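Local coordinates for glycoprotein E (Human herpesvirus 1, PDB 2GIY), which binds, as a heterodimer with gI, the Fc part of host IgG and is required for cell-to-cell spread of the virus in epithelial cells, at residues 31-36 with 160-165; 61-66 with 143-148; 114-119 with 124-129. All blocks are in the same frame, centred on the assembly; numbering follows the deposited sequence.

Contact 1: residues 31-36 with 160-165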
loop_
_atom_site.group_PDB
_atom_site.type_symbol
_atom_site.label_atom_id
_atom_site.label_comp_id
_atom_site.label_asym_id
_atom_site.label_seq_id
_atom_site.Cartn_x
_atom_site.Cartn_y
_atom_site.Cartn_z
ATOM N N THR A 31 9.223 12.445 10.817
ATOM C CA THR A 31 8.873 11.505 9.770
ATOM C C THR A 31 7.661 12.154 9.112
ATOM O O THR A 31 7.090 13.103 9.654
ATOM C CB THR A 31 8.469 10.123 10.333
ATOM O OG1 THR A 31 7.360 10.271 11.231
ATOM C CG2 THR A 31 9.638 9.490 11.069
ATOM N N ASN A 32 7.271 11.652 7.950
ATOM C CA ASN A 32 6.131 12.207 7.239
ATOM C C ASN A 32 5.288 11.075 6.676
ATOM O O ASN A 32 5.153 10.921 5.464
ATOM C CB ASN A 32 6.617 13.123 6.114
ATOM C CG ASN A 32 5.480 13.784 5.367
ATOM O OD1 ASN A 32 4.568 14.348 5.975
ATOM N ND2 ASN A 32 5.531 13.727 4.042
ATOM N N VAL A 33 4.738 10.271 7.579
ATOM C CA VAL A 33 3.905 9.144 7.199
ATOM C C VAL A 33 2.459 9.604 7.071
ATOM O O VAL A 33 1.979 10.398 7.880
ATOM C CB VAL A 33 3.971 8.027 8.265
ATOM C CG1 VAL A 33 3.110 6.844 7.846
ATOM C CG2 VAL A 33 5.416 7.594 8.470
ATOM N N SER A 34 1.780 9.114 6.041
ATOM C CA SER A 34 0.381 9.448 5.820
ATOM C C SER A 34 -0.408 8.156 5.957
ATOM O O SER A 34 -0.087 7.147 5.323
ATOM C CB SER A 34 0.182 10.037 4.422
ATOM O OG SER A 34 -1.166 10.427 4.237
ATOM N N ILE A 35 -1.441 8.186 6.788
ATOM C CA ILE A 35 -2.258 7.003 7.017
ATOM C C ILE A 35 -3.736 7.354 6.929
ATOM O O ILE A 35 -4.207 8.253 7.621
ATOM C CB ILE A 35 -1.989 6.418 8.416
ATOM C CG1 ILE A 35 -0.522 5.993 8.530
ATOM C CG2 ILE A 35 -2.915 5.231 8.673
ATOM C CD1 ILE A 35 -0.101 5.682 9.942
ATOM N N HIS A 36 -4.457 6.629 6.085
ATOM C CA HIS A 36 -5.884 6.847 5.914
ATOM C C HIS A 36 -6.619 5.566 6.260
ATOM O O HIS A 36 -6.175 4.471 5.923
ATOM C CB HIS A 36 -6.193 7.238 4.467
ATOM C CG HIS A 36 -5.643 8.572 4.073
ATOM N ND1 HIS A 36 -6.394 9.727 4.104
ATOM C CD2 HIS A 36 -4.407 8.938 3.661
ATOM C CE1 HIS A 36 -5.643 10.747 3.727
ATOM N NE2 HIS A 36 -4.433 10.295 3.453
ATOM N N GLY A 160 4.734 -0.028 6.830
ATOM C CA GLY A 160 5.714 0.602 5.973
ATOM C C GLY A 160 7.031 0.678 6.710
ATOM O O GLY A 160 7.071 0.488 7.929
ATOM N N HIS A 161 8.111 0.934 5.982
ATOM C CA HIS A 161 9.416 1.042 6.616
ATOM C C HIS A 161 10.135 2.315 6.201
ATOM O O HIS A 161 9.927 2.840 5.100
ATOM C CB HIS A 161 10.289 -0.174 6.281
ATOM C CG HIS A 161 10.624 -0.302 4.825
ATOM N ND1 HIS A 161 9.718 -0.744 3.885
ATOM C CD2 HIS A 161 11.769 -0.042 4.149
ATOM C CE1 HIS A 161 10.290 -0.753 2.693
ATOM N NE2 HIS A 161 11.535 -0.330 2.826
ATOM N N ILE A 162 10.973 2.813 7.105
ATOM C CA ILE A 162 11.763 4.007 6.864
ATOM C C ILE A 162 13.140 3.807 7.475
ATOM O O ILE A 162 13.251 3.553 8.673
ATOM C CB ILE A 162 11.174 5.261 7.549
ATOM C CG1 ILE A 162 9.693 5.421 7.215
ATOM C CG2 ILE A 162 11.945 6.500 7.093
ATOM C CD1 ILE A 162 9.044 6.568 7.968
ATOM N N THR A 163 14.185 3.889 6.657
ATOM C CA THR A 163 15.529 3.782 7.195
ATOM C C THR A 163 15.896 5.218 7.538
ATOM O O THR A 163 16.021 6.078 6.656
ATOM C CB THR A 163 16.533 3.217 6.170
ATOM O OG1 THR A 163 16.221 1.845 5.901
ATOM C CG2 THR A 163 17.950 3.292 6.726
ATOM N N ILE A 164 16.036 5.476 8.830
ATOM C CA ILE A 164 16.360 6.804 9.323
ATOM C C ILE A 164 17.773 6.769 9.863
ATOM O O ILE A 164 18.037 6.121 10.877
ATOM C CB ILE A 164 15.397 7.203 10.446
ATOM C CG1 ILE A 164 13.958 7.096 9.939
ATOM C CG2 ILE A 164 15.707 8.621 10.928
ATOM C CD1 ILE A 164 12.898 7.384 11.002
ATOM N N SER A 165 18.689 7.467 9.205
ATOM C CA SER A 165 20.066 7.434 9.680
ATOM C C SER A 165 21.009 8.416 9.018
ATOM O O SER A 165 20.632 9.162 8.113
ATOM C CB SER A 165 20.630 6.031 9.497
ATOM O OG SER A 165 20.629 5.674 8.134
#

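Contact 2: residues 61-66 with 143-148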
loop_
_atom_site.group_PDB
_atom_site.type_symbol
_atom_site.label_atom_id
_atom_site.label_comp_id
_atom_site.label_asym_id
_atom_site.label_seq_id
_atom_site.Cartn_x
_atom_site.Cartn_y
_atom_site.Cartn_z
ATOM N N ALA A 61 25.418 -5.759 5.189
ATOM C CA ALA A 61 25.475 -5.203 3.842
ATOM C C ALA A 61 24.129 -4.545 3.583
ATOM O O ALA A 61 24.035 -3.513 2.923
ATOM C CB ALA A 61 25.722 -6.310 2.823
ATOM N N GLU A 62 23.083 -5.159 4.119
ATOM C CA GLU A 62 21.733 -4.650 3.964
ATOM C C GLU A 62 20.832 -5.276 5.013
ATOM O O GLU A 62 21.148 -6.330 5.568
ATOM C CB GLU A 62 21.205 -4.984 2.569
ATOM C CG GLU A 62 21.381 -6.441 2.184
ATOM C CD GLU A 62 20.878 -6.736 0.786
ATOM O OE1 GLU A 62 21.308 -6.042 -0.159
ATOM O OE2 GLU A 62 20.052 -7.664 0.638
ATOM N N MET A 63 19.715 -4.614 5.290
ATOM C CA MET A 63 18.757 -5.125 6.256
ATOM C C MET A 63 17.697 -5.866 5.467
ATOM O O MET A 63 17.353 -5.464 4.361
ATOM C CB MET A 63 18.114 -3.975 7.039
ATOM C CG MET A 63 19.045 -3.315 8.044
ATOM S SD MET A 63 19.561 -4.485 9.318
ATOM C CE MET A 63 18.005 -4.802 10.109
ATOM N N ARG A 64 17.187 -6.954 6.026
ATOM C CA ARG A 64 16.156 -7.718 5.349
ATOM C C ARG A 64 14.903 -7.790 6.206
ATOM O O ARG A 64 14.951 -8.221 7.355
ATOM C CB ARG A 64 16.672 -9.117 5.024
ATOM C CG ARG A 64 17.927 -9.071 4.175
ATOM C CD ARG A 64 18.215 -10.382 3.490
ATOM N NE ARG A 64 19.413 -10.276 2.661
ATOM C CZ ARG A 64 19.804 -11.196 1.787
ATOM N NH1 ARG A 64 19.087 -12.300 1.622
ATOM N NH2 ARG A 64 20.911 -11.012 1.078
ATOM N N ILE A 65 13.787 -7.343 5.638
ATOM C CA ILE A 65 12.507 -7.347 6.333
ATOM C C ILE A 65 11.715 -8.579 5.898
ATOM O O ILE A 65 11.411 -8.736 4.717
ATOM C CB ILE A 65 11.689 -6.059 5.997
ATOM C CG1 ILE A 65 12.458 -4.817 6.462
ATOM C CG2 ILE A 65 10.319 -6.113 6.670
ATOM C CD1 ILE A 65 11.894 -3.499 5.944
ATOM N N TYR A 66 11.410 -9.460 6.847
ATOM C CA TYR A 66 10.643 -10.665 6.554
ATOM C C TYR A 66 9.158 -10.290 6.644
ATOM O O TYR A 66 8.549 -10.393 7.704
ATOM C CB TYR A 66 10.959 -11.763 7.579
ATOM C CG TYR A 66 12.347 -12.391 7.485
ATOM C CD1 TYR A 66 13.314 -11.903 6.603
ATOM C CD2 TYR A 66 12.686 -13.473 8.296
ATOM C CE1 TYR A 66 14.597 -12.489 6.535
ATOM C CE2 TYR A 66 13.953 -14.061 8.237
ATOM C CZ TYR A 66 14.897 -13.568 7.361
ATOM O OH TYR A 66 16.143 -14.161 7.324
ATOM N N SER A 143 20.037 6.310 14.473
ATOM C CA SER A 143 20.080 5.605 13.200
ATOM C C SER A 143 19.588 4.166 13.303
ATOM O O SER A 143 19.928 3.449 14.245
ATOM C CB SER A 143 21.506 5.626 12.644
ATOM O OG SER A 143 21.939 6.968 12.441
ATOM N N GLY A 144 18.786 3.751 12.328
ATOM C CA GLY A 144 18.280 2.393 12.334
ATOM C C GLY A 144 17.145 2.195 11.355
ATOM O O GLY A 144 16.816 3.093 10.574
ATOM N N LEU A 145 16.550 1.009 11.390
ATOM C CA LEU A 145 15.436 0.701 10.511
ATOM C C LEU A 145 14.154 0.798 11.320
ATOM O O LEU A 145 13.975 0.078 12.307
ATOM C CB LEU A 145 15.586 -0.704 9.927
ATOM C CG LEU A 145 14.393 -1.227 9.124
ATOM C CD1 LEU A 145 14.118 -0.306 7.943
ATOM C CD2 LEU A 145 14.681 -2.643 8.643
ATOM N N TYR A 146 13.271 1.698 10.902
ATOM C CA TYR A 146 12.001 1.898 11.585
ATOM C C TYR A 146 10.838 1.367 10.761
ATOM O O TYR A 146 10.788 1.555 9.547
ATOM C CB TYR A 146 11.771 3.390 11.855
ATOM C CG TYR A 146 12.737 4.009 12.839
ATOM C CD1 TYR A 146 14.080 4.201 12.506
ATOM C CD2 TYR A 146 12.315 4.381 14.115
ATOM C CE1 TYR A 146 14.980 4.746 13.422
ATOM C CE2 TYR A 146 13.209 4.930 15.038
ATOM C CZ TYR A 146 14.537 5.109 14.682
ATOM O OH TYR A 146 15.415 5.659 15.586
ATOM N N LEU A 147 9.908 0.697 11.432
ATOM C CA LEU A 147 8.717 0.176 10.784
ATOM C C LEU A 147 7.499 0.759 11.490
ATOM O O LEU A 147 7.459 0.843 12.721
ATOM C CB LEU A 147 8.656 -1.357 10.871
ATOM C CG LEU A 147 9.224 -2.157 9.691
ATOM C CD1 LEU A 147 10.724 -1.935 9.583
ATOM C CD2 LEU A 147 8.912 -3.641 9.878
ATOM N N CYS A 148 6.522 1.182 10.704
ATOM C CA CYS A 148 5.286 1.710 11.249
ATOM C C CYS A 148 4.248 0.673 10.853
ATOM O O CYS A 148 4.067 0.396 9.667
ATOM C CB CYS A 148 4.950 3.070 10.635
ATOM S SG CYS A 148 3.437 3.795 11.333
#

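Contact 3: residues 114-119 with 124-129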
loop_
_atom_site.group_PDB
_atom_site.type_symbol
_atom_site.label_atom_id
_atom_site.label_comp_id
_atom_site.label_asym_id
_atom_site.label_seq_id
_atom_site.Cartn_x
_atom_site.Cartn_y
_atom_site.Cartn_z
ATOM N N ALA A 114 -7.239 7.034 22.199
ATOM C CA ALA A 114 -7.371 6.627 23.593
ATOM C C ALA A 114 -6.089 6.693 24.416
ATOM O O ALA A 114 -6.058 7.329 25.472
ATOM C CB ALA A 114 -7.953 5.217 23.661
ATOM N N GLU A 115 -5.037 6.021 23.957
ATOM C CA GLU A 115 -3.779 6.016 24.696
ATOM C C GLU A 115 -2.567 6.232 23.801
ATOM O O GLU A 115 -2.640 6.084 22.577
ATOM C CB GLU A 115 -3.596 4.693 25.446
ATOM C CG GLU A 115 -4.741 4.310 26.367
ATOM C CD GLU A 115 -4.364 3.190 27.325
ATOM O OE1 GLU A 115 -3.428 2.422 27.015
ATOM O OE2 GLU A 115 -5.010 3.071 28.389
ATOM N N ALA A 116 -1.449 6.586 24.427
ATOM C CA ALA A 116 -0.204 6.802 23.704
ATOM C C ALA A 116 0.956 6.419 24.609
ATOM O O ALA A 116 0.995 6.799 25.778
ATOM C CB ALA A 116 -0.079 8.261 23.282
ATOM N N HIS A 117 1.899 5.665 24.056
ATOM C CA HIS A 117 3.064 5.213 24.800
ATOM C C HIS A 117 4.313 5.403 23.963
ATOM O O HIS A 117 4.281 5.270 22.740
ATOM C CB HIS A 117 2.916 3.733 25.146
ATOM C CG HIS A 117 1.662 3.410 25.895
ATOM N ND1 HIS A 117 1.573 3.485 27.268
ATOM C CD2 HIS A 117 0.439 3.023 25.460
ATOM C CE1 HIS A 117 0.351 3.156 27.648
ATOM N NE2 HIS A 117 -0.357 2.871 26.568
ATOM N N MET A 118 5.418 5.723 24.628
ATOM C CA MET A 118 6.680 5.904 23.930
ATOM C C MET A 118 7.825 5.541 24.856
ATOM O O MET A 118 7.815 5.893 26.034
ATOM C CB MET A 118 6.844 7.351 23.448
ATOM C CG MET A 118 8.162 7.597 22.705
ATOM S SD MET A 118 8.296 9.231 21.954
ATOM C CE MET A 118 7.357 8.962 20.442
ATOM N N GLU A 119 8.799 4.814 24.320
ATOM C CA GLU A 119 9.964 4.416 25.086
ATOM C C GLU A 119 10.810 5.643 25.386
ATOM O O GLU A 119 10.869 6.580 24.586
ATOM C CB GLU A 119 10.816 3.421 24.289
ATOM C CG GLU A 119 10.358 1.977 24.340
ATOM C CD GLU A 119 11.194 1.085 23.429
ATOM O OE1 GLU A 119 12.434 1.238 23.422
ATOM O OE2 GLU A 119 10.616 0.229 22.727
ATOM N N LEU A 124 13.807 11.821 21.200
ATOM C CA LEU A 124 12.636 11.299 20.495
ATOM C C LEU A 124 11.345 11.772 21.156
ATOM O O LEU A 124 11.236 11.789 22.382
ATOM C CB LEU A 124 12.657 9.768 20.487
ATOM C CG LEU A 124 11.537 9.078 19.703
ATOM C CD1 LEU A 124 11.721 9.325 18.218
ATOM C CD2 LEU A 124 11.546 7.582 19.996
ATOM N N ALA A 125 10.363 12.147 20.343
ATOM C CA ALA A 125 9.087 12.606 20.876
ATOM C C ALA A 125 7.954 12.399 19.885
ATOM O O ALA A 125 8.167 12.396 18.669
ATOM C CB ALA A 125 9.175 14.083 21.258
ATOM N N TRP A 126 6.756 12.212 20.433
ATOM C CA TRP A 126 5.541 12.032 19.649
ATOM C C TRP A 126 5.163 13.405 19.122
ATOM O O TRP A 126 4.971 14.345 19.904
ATOM C CB TRP A 126 4.386 11.553 20.538
ATOM C CG TRP A 126 4.099 10.079 20.551
ATOM C CD1 TRP A 126 4.006 9.282 21.653
ATOM C CD2 TRP A 126 3.782 9.244 19.428
ATOM N NE1 TRP A 126 3.645 8.006 21.293
ATOM C CE2 TRP A 126 3.499 7.954 19.934
ATOM C CE3 TRP A 126 3.703 9.460 18.047
ATOM C CZ2 TRP A 126 3.147 6.884 19.106
ATOM C CZ3 TRP A 126 3.351 8.396 17.223
ATOM C CH2 TRP A 126 3.076 7.123 17.758
ATOM N N GLN A 127 5.055 13.535 17.807
ATOM C CA GLN A 127 4.642 14.809 17.249
ATOM C C GLN A 127 3.232 15.002 17.808
ATOM O O GLN A 127 2.355 14.168 17.575
ATOM C CB GLN A 127 4.618 14.736 15.721
ATOM C CG GLN A 127 4.217 16.045 15.055
ATOM C CD GLN A 127 4.475 16.039 13.563
ATOM O OE1 GLN A 127 3.425 16.252 12.777
ATOM N NE2 GLN A 127 5.608 15.850 13.121
ATOM N N ALA A 128 3.025 16.077 18.565
ATOM C CA ALA A 128 1.723 16.356 19.179
ATOM C C ALA A 128 0.558 16.021 18.255
ATOM O O ALA A 128 0.525 16.454 17.103
ATOM C CB ALA A 128 1.648 17.829 19.606
ATOM N N ALA A 129 -0.394 15.250 18.778
ATOM C CA ALA A 129 -1.574 14.836 18.033
ATOM C C ALA A 129 -1.209 14.274 16.659
ATOM O O ALA A 129 -1.895 14.539 15.671
ATOM C CB ALA A 129 -2.527 16.017 17.879
HETATM O O HOH W 1 11.270 9.525 24.433
#

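Contact 1: residues 31-36 with 160-165
The two sheets of an Ig V-type beta sandwich pack together here, where Thr31 and Val33 meet Ile162 and Ile164. Residues 160-165 lie on strand 155-165, probably strand G, and 31-36 runs from a loop into the first residues of strand 34-39, probably strand B, judging by the order across the sheets. No hydrogen bond links the two segments. The closest CA pairs are wide apart, with Thr31 CA 8.5 Å from Ile162 CA, a spacing for side chains facing each other across layers rather than for paired strands. The evidence for packing is three methyl-to-methyl approaches, with 119 Å² buried between the segments. Val33 CG2 comes within 3.8 Å of Ile162 CD1, the two side chains meeting at a slant. Ile162 CG1 sits anti to its carbonyl carbon (chi1 -51°), and its extended chain carries CD1 toward 31-36. Trp51 of strand 45-54 packs on Thr31, Val33 and Ile162, linking this patch to the middle of the large sheet. Thr31 divides its branches: OG1 is hydrogen-bonded to Asn132 OD1 and to Leu133 N, while the methyl is left for the apolar side. OG1 takes chi1 58°, which leaves the methyl anti to the carbonyl carbon; it approaches Ile164 roughly at a right angle, Thr31 CG2 reaching Ile164 CD1 at 3.9 Å.

Contact 2: residues 61-66 with 143-148
No aromatic face or edge carries the meeting of Ile65 with Leu145 and Leu147; the flat groups of both segments are engaged with other partners. The side chain of Tyr146 packs on Trp51, Arg53 and Ile164, with its OH hydrogen-bonded to His142 O. Tyr66 has its OH bonded to Asp83 OD2. The guanidinium group of Arg64, whose CB points away from 143-148, forms a salt bridge within its own segment, with Arg64 NE 3.4 Å from Glu62 OE2.

What touches is aliphatic. Leu145 CD2 is the central atom, 3.8 Å from Ile65 CG1 and 4.0 Å from Ile65 CD1, and the two chains meet at a slant. Leu145 CG lies anti to the backbone N (chi1 173°), which extends the branch across the gap. The same methyl, Leu145 CD2, also meets Met63 CB at 4.0 Å; beyond CB the methionine chain bends at two successive bonds, and Met63 also packs on Val56.

The contact stacks two layers outside the sandwich interior. Strand 63-66, the middle of a small parallel sheet with 87-88 and 173-176, lies over the outer face of the large Ig V-type sheet. Its axis passes 9.7 Å from that of strand 144-148, at 21° in the same N-to-C sense, a separation that excludes backbone pairing. Cys148, like Tyr146, faces the interior at Trp51, while Leu145 and Leu147 turn their CB atoms toward 61-66. Leu147, with chi1 at -94° rather than a staggered value, slides past Ile65 in the opposite direction, bringing Leu147 CD1 to 4.1 Å from Ile65 CD1.

Contact 3: residues 114-119 with 124-129
Met118 lays its terminal methyl on the indole of Trp126, and this is the tightest part of a contact that thins out toward solvent. Met118 CE sits 3.5 Å from the centroid of the five-membered ring of Trp126 and 15° off its normal, a CH-pi contact over one face. The same methyl, Met118 CE, is only 3.3 Å from Trp126 N, so it is pressed against backbone as well as ring. Met118 CG lies anti to the backbone N, which sends the chain straight across before it bends at the sulfur. That sulfur takes an oblique position to the ring, a Met-aromatic contact, and Met118 SD is 3.9 Å from Leu124 CG.

The indole is also held near its edge: Trp126 NE1 donates to His117 O at 3.2 Å with an N-H...O angle of 148°. The donor stands above the carbonyl plane, and the oxygen is tilted somewhat from the ring plane, so the bond is moderate in geometry.

Toward solvent the packing is looser. Ala116 CB approaches Trp126 NE1 only obliquely. His117 points its CB away, and its ring uses His117 NE2 to donate to Glu115 OE1 at 3.1 Å. At the turn end a water lies 3.0 Å from Glu119 O and 3.1 Å from Leu124 O, bridging the two carbonyls, although further acceptors compete for its protons.

Strand 114-118 and strand 124-126 run antiparallel, at 174°, yet their axes are 8.3 Å apart and the strands belong to different sheets, consistent with the C''-D step of a V domain. The first pairs with strand 96-103, whose Arg98 makes a cation-pi contact with Trp126, and the second with strand 133-135.

In the fold
Along the chain the contacts enclose one another: 31-36 and 160-165 are outermost, 61-66 and 143-148 lie within them, and contact 3, whose segments are only a few residues apart, is innermost. All three reach the six-stranded sheet of the Ig V-type domain, the C-terminal part of the gE ectodomain. Contacts 1 and 2 have centres about 12 Å apart and use adjacent antiparallel strands, 155-165 and 144-152, probably hydrogen-bonded from Ile162 N to Tyr146 O. Contact 3 sits at the far border of that sheet, its centre about 15 Å from contact 1 and 22 Å from contact 2. Together they join sandwich core, outer layer and edge within a fold containing the Fc-binding region.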